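Side-chain contacts in pectinesterase 1 (Solanum lycopersicum, PDB 1XG2), which hydrolyses the methyl esters of pectin, leaving de-esterified polygalacturonate and methanol, and may help prepare fruit cell walls for softening during ripening: residues V161-K165 / C166-A170; T195-Q198 / F199-I202; I202-S206 / D207-V211; S234-G237 / G238-P242. All coordinates share one frame; numbering follows the deposited sequence.

All four contacts lie in the pectinesterase domain, a right-handed parallel beta-helix, and follow one another along the chain in numerical order. Contacts 1 and 2 are successive corners: each joins a strand of the 11-strand sheet to one of the 8-strand sheet, and their centres are about 5 Å apart. Contact 3 leaves the end of strand 201-204, sharing Ile202 with contact 2, its centre about 18 Å from that one. Contact 4 begins on the neighbouring strand 235-236, with its centre about 11 Å from that of contact 3. Contacts 1 and 2 thus build equivalent bends in stacked coils, whereas contacts 3 and 4 form exits from adjacent strands.

Contact 1. Residues V161-K165 / C166-A170; sequences VVFQK and CQLVA
Phe163 and Cys166 meet on the inner side of a corner in the parallel beta-helix, where strand 160-164 gives way to strand 167-170. The bend is made at Lys165, whose backbone takes the left-handed conformation (phi/psi 53/40°), and it brings Phe163, Cys166 and Leu168 together in the core. Cys166 is the side chain to follow. Its CB starts against the preceding peptide, 3.6 Å from Lys165 C. The thiol then turns back over the corner: with SG anti to the carbonyl carbon (chi1 -65°), the sulphur lies 3.6 Å from Gln164 O and reaches the Phe163 ring, 4.3 Å from CD2. It arrives at the ring edge, near the ring plane, so this is edge contact with no sulphur over the face. The same CD2 also meets Leu168 CD2, at 4.5 Å and from an oblique direction. These are loose apolar approaches across the bend, and the ring gains further support from Tyr143, with which it stacks.

The residues on the other side of the chain look outward from the corner. Gln164 gives its NE2 to Val312 O and Gln198 OE1, and Lys165 carries its ammonium group to a salt bridge with Asp317 OD2, so both polar ends are engaged beyond the corner itself. Cys166 has one more neighbour of note, Cys200 on the adjacent coil. The two are known to pair as a disulfide, but the bond is absent from this model, where Cys200 CB packs 3.2 Å from Cys166 O.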
# COMPACT_ATOMS: atom_id res chain seq x y z
N VAL A 161 0.48 -6.73 2.86
CA VAL A 161 -0.97 -6.81 2.97
C VAL A 161 -1.50 -8.21 2.71
O VAL A 161 -1.11 -8.87 1.74
CB VAL A 161 -1.66 -5.77 2.02
CG1 VAL A 161 -1.33 -6.02 0.57
CG2 VAL A 161 -3.17 -5.78 2.22
N VAL A 162 -2.39 -8.65 3.59
CA VAL A 162 -3.15 -9.88 3.41
C VAL A 162 -4.65 -9.61 3.29
O VAL A 162 -5.24 -8.91 4.13
CB VAL A 162 -2.90 -10.84 4.58
CG1 VAL A 162 -3.73 -12.11 4.43
CG2 VAL A 162 -1.42 -11.17 4.65
N PHE A 163 -5.24 -10.15 2.24
CA PHE A 163 -6.69 -10.20 2.03
C PHE A 163 -7.15 -11.60 2.40
O PHE A 163 -6.64 -12.59 1.86
CB PHE A 163 -7.05 -9.90 0.58
CG PHE A 163 -6.70 -8.51 0.15
CD1 PHE A 163 -5.41 -8.22 -0.27
CD2 PHE A 163 -7.65 -7.50 0.16
CE1 PHE A 163 -5.07 -6.94 -0.64
CE2 PHE A 163 -7.31 -6.21 -0.21
CZ PHE A 163 -6.03 -5.93 -0.62
N GLN A 164 -8.09 -11.68 3.32
CA GLN A 164 -8.59 -12.96 3.78
C GLN A 164 -10.10 -12.98 3.76
O GLN A 164 -10.73 -12.10 4.33
CB GLN A 164 -8.08 -13.21 5.19
CG GLN A 164 -7.74 -14.62 5.48
CD GLN A 164 -7.11 -14.77 6.84
OE1 GLN A 164 -7.77 -14.50 7.85
NE2 GLN A 164 -5.85 -15.16 6.88
N LYS A 165 -10.68 -14.00 3.13
CA LYS A 165 -12.14 -14.13 3.03
C LYS A 165 -12.81 -12.87 2.47
O LYS A 165 -13.88 -12.45 2.93
CB LYS A 165 -12.73 -14.54 4.39
CG LYS A 165 -12.07 -15.77 4.99
CD LYS A 165 -12.96 -16.99 4.97
CE LYS A 165 -12.22 -18.24 5.51
NZ LYS A 165 -12.36 -18.44 7.00
N CYS A 166 -12.18 -12.29 1.47
CA CYS A 166 -12.74 -11.18 0.71
C CYS A 166 -13.24 -11.67 -0.63
O CYS A 166 -12.76 -12.67 -1.14
CB CYS A 166 -11.68 -10.10 0.48
SG CYS A 166 -11.12 -9.31 2.01
N GLN A 167 -14.20 -10.95 -1.20
CA GLN A 167 -14.62 -11.17 -2.57
C GLN A 167 -13.99 -10.06 -3.41
O GLN A 167 -14.26 -8.88 -3.20
CB GLN A 167 -16.15 -11.17 -2.65
CG GLN A 167 -16.77 -12.19 -1.71
CD GLN A 167 -18.21 -12.55 -2.05
OE1 GLN A 167 -18.47 -13.35 -2.96
NE2 GLN A 167 -19.15 -11.99 -1.30
N LEU A 168 -13.10 -10.47 -4.31
CA LEU A 168 -12.40 -9.57 -5.22
C LEU A 168 -13.09 -9.73 -6.56
O LEU A 168 -13.00 -10.78 -7.21
CB LEU A 168 -10.92 -9.92 -5.29
CG LEU A 168 -10.25 -10.08 -3.91
CD1 LEU A 168 -8.78 -10.39 -4.07
CD2 LEU A 168 -10.44 -8.86 -3.08
N VAL A 169 -13.81 -8.69 -6.95
CA VAL A 169 -14.79 -8.73 -8.02
C VAL A 169 -14.37 -7.82 -9.16
O VAL A 169 -14.41 -6.59 -9.05
CB VAL A 169 -16.18 -8.30 -7.51
CG1 VAL A 169 -17.24 -8.53 -8.60
CG2 VAL A 169 -16.56 -9.05 -6.23
N ALA A 170 -13.94 -8.44 -10.25
CA ALA A 170 -13.65 -7.69 -11.46
C ALA A 170 -14.97 -7.35 -12.16
O ALA A 170 -15.88 -8.18 -12.22
CB ALA A 170 -12.74 -8.47 -12.37

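Contact 2. Residues T195-Q198 / F199-I202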
# COMPACT_ATOMS: atom_id res chain seq x y z
N THR A 195 1.66 -8.50 -1.76
CA THR A 195 0.23 -8.71 -1.63
C THR A 195 -0.06 -10.20 -1.57
O THR A 195 0.34 -10.96 -2.43
CB THR A 195 -0.49 -8.09 -2.82
OG1 THR A 195 -0.45 -6.66 -2.71
CG2 THR A 195 -1.97 -8.45 -2.82
N SER A 196 -0.80 -10.60 -0.55
CA SER A 196 -1.18 -11.99 -0.36
C SER A 196 -2.70 -12.05 -0.33
O SER A 196 -3.34 -11.32 0.41
CB SER A 196 -0.60 -12.50 0.95
OG SER A 196 -1.10 -13.79 1.26
N ILE A 197 -3.27 -12.92 -1.15
CA ILE A 197 -4.71 -13.10 -1.25
C ILE A 197 -4.99 -14.56 -0.85
O ILE A 197 -4.50 -15.47 -1.51
CB ILE A 197 -5.17 -12.81 -2.69
CG1 ILE A 197 -5.05 -11.31 -2.98
CG2 ILE A 197 -6.62 -13.29 -2.95
CD1 ILE A 197 -5.01 -11.01 -4.48
N GLN A 198 -5.76 -14.74 0.20
CA GLN A 198 -5.94 -16.05 0.84
C GLN A 198 -7.39 -16.30 1.22
O GLN A 198 -8.01 -15.46 1.85
CB GLN A 198 -5.09 -16.09 2.12
CG GLN A 198 -4.91 -17.46 2.72
CD GLN A 198 -4.16 -17.43 4.04
OE1 GLN A 198 -4.19 -16.42 4.76
NE2 GLN A 198 -3.50 -18.54 4.38
N PHE A 199 -7.92 -17.47 0.86
CA PHE A 199 -9.31 -17.82 1.15
C PHE A 199 -10.30 -16.79 0.60
O PHE A 199 -11.33 -16.53 1.20
CB PHE A 199 -9.58 -17.98 2.65
CG PHE A 199 -8.50 -18.71 3.40
CD1 PHE A 199 -8.03 -18.20 4.60
CD2 PHE A 199 -7.99 -19.91 2.93
CE1 PHE A 199 -7.03 -18.87 5.30
CE2 PHE A 199 -6.99 -20.58 3.63
CZ PHE A 199 -6.52 -20.06 4.82
N CYS A 200 -9.98 -16.24 -0.56
CA CYS A 200 -10.79 -15.23 -1.19
C CYS A 200 -11.59 -15.84 -2.35
O CYS A 200 -11.34 -16.96 -2.79
CB CYS A 200 -9.90 -14.10 -1.71
SG CYS A 200 -9.28 -13.03 -0.37
N ASN A 201 -12.55 -15.05 -2.81
CA ASN A 201 -13.35 -15.36 -3.97
C ASN A 201 -12.98 -14.37 -5.04
O ASN A 201 -13.26 -13.20 -4.88
CB ASN A 201 -14.81 -15.13 -3.58
CG ASN A 201 -15.73 -16.22 -4.05
OD1 ASN A 201 -15.37 -17.39 -4.07
ND2 ASN A 201 -16.98 -15.83 -4.38
N ILE A 202 -12.34 -14.80 -6.13
CA ILE A 202 -12.02 -13.89 -7.23
C ILE A 202 -12.96 -14.21 -8.37
O ILE A 202 -12.84 -15.26 -9.01
CB ILE A 202 -10.55 -14.00 -7.67
CG1 ILE A 202 -9.64 -13.94 -6.45
CG2 ILE A 202 -10.23 -12.89 -8.65
CD1 ILE A 202 -8.15 -14.00 -6.76
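The backbone runs extended through Gln198 and then swings sharply at Phe199, whose left-handed conformation (phi/psi 56/36°) turns strand 194-198 into strand 201-204. This is a corner of the beta-helix, and it sends Gln198 and Phe199 out on one side, Ile197, Cys200 and Ile202 into the core on the other. On the outer side the two long side chains run alongside each other in the same direction. Gln198 CG is anti to the backbone N (chi1 -167°) and the chain continues extended, which lays it flat along the ring. CG sits over the ring centre in a CH-pi contact, 3.5 Å from the Phe199 centroid and 7° off the normal. The amide follows the ring outward, its plane 11° from the ring plane, with Gln198 NE2 3.4 Å from Phe199 CZ. Were Phe199 replaced by an alanine, the Gln198 amide would probably lose the flat cover on that side and turn more easily. Beyond the ring, Gln198 NE2 is held by Gly314 O, while its OE1 is engaged by Gln164. Inside, Ile197 CG2 touches Cys200 CB at 3.6 Å and Ile202 CD1 at 4.2 Å. Strands 160-164 and 228-232 flank strand 194-198 in its sheet, and Ile197 and Ile202 both pack on Val231 of the latter.

Contact 3. Residues I202-S206 / D207-V211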
# COMPACT_ATOMS: atom_id res chain seq x y z
N ILE A 202 -12.34 -14.80 -6.13
CA ILE A 202 -12.02 -13.89 -7.23
C ILE A 202 -12.96 -14.21 -8.37
O ILE A 202 -12.84 -15.26 -9.01
CB ILE A 202 -10.55 -14.00 -7.67
CG1 ILE A 202 -9.64 -13.94 -6.45
CG2 ILE A 202 -10.23 -12.89 -8.65
CD1 ILE A 202 -8.15 -14.00 -6.76
N ILE A 203 -13.90 -13.31 -8.59
CA ILE A 203 -15.05 -13.57 -9.43
C ILE A 203 -15.40 -12.38 -10.31
O ILE A 203 -14.85 -11.28 -10.14
CB ILE A 203 -16.25 -13.94 -8.54
CG1 ILE A 203 -16.58 -12.79 -7.56
CG2 ILE A 203 -15.95 -15.22 -7.77
CD1 ILE A 203 -17.86 -13.00 -6.76
N ALA A 204 -16.34 -12.61 -11.22
CA ALA A 204 -16.85 -11.58 -12.11
C ALA A 204 -18.15 -10.99 -11.55
O ALA A 204 -18.98 -11.68 -10.96
CB ALA A 204 -17.10 -12.16 -13.49
N SER A 205 -18.31 -9.69 -11.76
CA SER A 205 -19.59 -9.02 -11.55
C SER A 205 -20.60 -9.50 -12.59
O SER A 205 -20.24 -10.11 -13.60
CB SER A 205 -19.39 -7.53 -11.72
OG SER A 205 -19.05 -7.28 -13.06
N SER A 206 -21.87 -9.20 -12.35
CA SER A 206 -22.93 -9.58 -13.28
C SER A 206 -22.77 -8.89 -14.64
O SER A 206 -23.14 -9.48 -15.65
CB SER A 206 -24.31 -9.27 -12.70
OG SER A 206 -24.52 -7.88 -12.61
N ASP A 207 -22.20 -7.69 -14.69
CA ASP A 207 -21.99 -7.03 -15.98
C ASP A 207 -20.75 -7.51 -16.77
O ASP A 207 -20.66 -7.28 -17.99
CB ASP A 207 -22.09 -5.49 -15.88
CG ASP A 207 -20.92 -4.82 -15.18
OD1 ASP A 207 -19.99 -5.49 -14.66
OD2 ASP A 207 -20.87 -3.57 -15.09
N LEU A 208 -19.82 -8.18 -16.10
CA LEU A 208 -18.65 -8.77 -16.77
C LEU A 208 -18.90 -10.20 -17.25
O LEU A 208 -18.39 -10.60 -18.29
CB LEU A 208 -17.44 -8.76 -15.83
CG LEU A 208 -16.12 -9.37 -16.34
CD1 LEU A 208 -15.62 -8.72 -17.61
CD2 LEU A 208 -15.07 -9.26 -15.27
N GLU A 209 -19.67 -10.96 -16.48
CA GLU A 209 -19.90 -12.39 -16.77
C GLU A 209 -20.34 -12.70 -18.22
O GLU A 209 -19.85 -13.65 -18.80
CB GLU A 209 -20.92 -12.98 -15.77
CG GLU A 209 -20.43 -14.22 -15.03
CD GLU A 209 -21.32 -14.58 -13.84
OE1 GLU A 209 -20.78 -15.10 -12.82
OE2 GLU A 209 -22.55 -14.33 -13.91
N PRO A 210 -21.25 -11.94 -18.81
CA PRO A 210 -21.65 -12.21 -20.20
C PRO A 210 -20.58 -11.90 -21.25
O PRO A 210 -20.69 -12.39 -22.38
CB PRO A 210 -22.86 -11.29 -20.42
CG PRO A 210 -23.19 -10.68 -19.09
CD PRO A 210 -21.97 -10.79 -18.24
N VAL A 211 -19.58 -11.09 -20.90
CA VAL A 211 -18.61 -10.59 -21.87
C VAL A 211 -17.16 -10.91 -21.48
O VAL A 211 -16.24 -10.16 -21.80
CB VAL A 211 -18.77 -9.06 -22.06
CG1 VAL A 211 -20.05 -8.76 -22.80
CG2 VAL A 211 -18.74 -8.32 -20.71
O HOH W 1 -19.34 -14.38 -10.90
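Ser205 OG donates a short hydrogen bond to Asp207 OD1, 2.6 Å long, meeting that oxygen nearly end-on along the carboxylate C-O bond. Both side chains have chi1 near +60° (66° for Ser205, 72° for Asp207), the crowded position between the backbone N and the carbonyl carbon, and this folds the two groups onto each other. Asp207 OD1 takes a second bond from Lys172 N, so one oxygen ties the loop to the chain that follows strand 167-170.

The carbonyl of Ser205 is doubly gripped. Glu209 N reaches Ser205 O at 3.1 Å almost in line with the carbonyl, while Leu208 N comes to the same oxygen at 3.2 Å from above the carbonyl plane, a more bent bond. Together they draw the chain after strand 201-204 into a helix-like turn, without the regular bonding of a helix. A water bridges the two segments, donating to Ala204 O and to Glu209 OE1.

The packing lies further out. Leu208 CD2 rests on Ala204 CB at 4.0 Å; the leucine also meets Phe215 and Leu239. Pro210 CD closes over Ser206 O at 3.1 Å. With an alanine in place of Ser205 the hydroxyl is gone, and the Asp207 carboxylate, left with the Lys172 N bond on OD1, would probably turn more easily about its bond to CB.

A surface turn built this way is fixed chiefly by polar bonds: one hydroxyl, one carboxylate oxygen and one carbonyl set its shape, and of the residues that touch, only Leu208 is buried.

Contact 4. Residues S234-G237 / G238-P242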
# COMPACT_ATOMS: atom_id res chain seq x y z
N SER A 234 -7.67 -20.03 -2.70
CA SER A 234 -8.75 -19.16 -3.14
C SER A 234 -9.51 -19.77 -4.31
O SER A 234 -9.00 -20.64 -5.03
CB SER A 234 -8.20 -17.79 -3.56
OG SER A 234 -7.64 -17.09 -2.47
N TYR A 235 -10.75 -19.32 -4.46
CA TYR A 235 -11.58 -19.68 -5.59
C TYR A 235 -11.34 -18.67 -6.70
O TYR A 235 -11.45 -17.47 -6.48
CB TYR A 235 -13.05 -19.69 -5.20
CG TYR A 235 -13.99 -19.92 -6.37
CD1 TYR A 235 -14.45 -21.20 -6.68
CD2 TYR A 235 -14.43 -18.85 -7.16
CE1 TYR A 235 -15.31 -21.42 -7.76
CE2 TYR A 235 -15.30 -19.07 -8.25
CZ TYR A 235 -15.73 -20.36 -8.52
OH TYR A 235 -16.58 -20.58 -9.58
N LEU A 236 -11.00 -19.18 -7.88
CA LEU A 236 -10.79 -18.37 -9.07
C LEU A 236 -11.87 -18.71 -10.10
O LEU A 236 -11.96 -19.85 -10.56
CB LEU A 236 -9.42 -18.67 -9.66
CG LEU A 236 -8.23 -17.92 -9.04
CD1 LEU A 236 -8.19 -18.10 -7.56
CD2 LEU A 236 -6.90 -18.36 -9.66
N GLY A 237 -12.69 -17.71 -10.45
CA GLY A 237 -13.74 -17.88 -11.44
C GLY A 237 -13.18 -18.03 -12.84
O GLY A 237 -11.99 -17.83 -13.07
N GLY A 238 -14.05 -18.39 -13.78
CA GLY A 238 -13.64 -18.57 -15.17
C GLY A 238 -13.18 -17.29 -15.84
O GLY A 238 -12.59 -17.33 -16.93
N LEU A 239 -13.43 -16.14 -15.21
CA LEU A 239 -12.95 -14.87 -15.74
C LEU A 239 -11.43 -14.79 -15.84
O LEU A 239 -10.89 -14.00 -16.63
CB LEU A 239 -13.48 -13.70 -14.91
CG LEU A 239 -12.71 -13.33 -13.62
CD1 LEU A 239 -13.10 -11.95 -13.15
CD2 LEU A 239 -12.97 -14.35 -12.54
N ILE A 240 -10.73 -15.58 -15.03
CA ILE A 240 -9.27 -15.48 -14.97
C ILE A 240 -8.65 -16.10 -16.22
O ILE A 240 -8.80 -17.30 -16.49
CB ILE A 240 -8.69 -16.14 -13.71
CG1 ILE A 240 -9.27 -15.50 -12.43
CG2 ILE A 240 -7.15 -16.04 -13.72
CD1 ILE A 240 -9.06 -14.00 -12.32
N ASN A 241 -7.99 -15.26 -17.00
CA ASN A 241 -7.30 -15.67 -18.21
C ASN A 241 -6.38 -16.88 -17.97
O ASN A 241 -5.67 -16.92 -16.96
CB ASN A 241 -6.48 -14.48 -18.73
CG ASN A 241 -6.12 -14.62 -20.19
OD1 ASN A 241 -6.83 -14.14 -21.07
ND2 ASN A 241 -5.02 -15.29 -20.45
N PRO A 242 -6.38 -17.86 -18.87
CA PRO A 242 -5.46 -19.00 -18.78
C PRO A 242 -3.98 -18.66 -18.51
O PRO A 242 -3.29 -19.40 -17.79
CB PRO A 242 -5.61 -19.68 -20.14
CG PRO A 242 -7.00 -19.37 -20.55
CD PRO A 242 -7.28 -17.98 -20.04
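Gly237 and Leu239 meet at the flat Gly237-Gly238 peptide, which opens a type I beta turn running to Ile240 and leading the chain off strand 235-236 into the loop before strand 258-262. One face of this peptide carries Leu239: its CD2 methyl stands above the carbonyl, 3.7 Å from Gly237 C. That placement follows from chi1 of 83°, with Leu239 CG between the backbone N and the carbonyl carbon, so that the branch curls back over the turn. The amide of Ile240 approaches from the same face. Ile240 N donates to Gly237 O over 3.2 Å, nearly straight at the hydrogen (172°) but rising 45° out of the carbonyl plane. Beyond the oxygen, Ile240 CG1 packs at 3.6 Å from Gly237 O and continues to Leu236 CB at 4.2 Å, joining the last residue of the strand to the end of the turn. Leu239 CD2 also crowds the alpha carbon: a CB built on Gly237 would fall 3.1 Å from it, a tight fit.

Strand 235-236 is an outermost strand of the 8-strand sheet. Tyr235 and Gly237 bond through their backbones to Ile202 of the neighbouring strand 201-204. Leu239 packs on Ala204 of that strand, and Ile240 touches Ile202 and also Leu219 of strand 217-220, so the turn packs against two sheets at once.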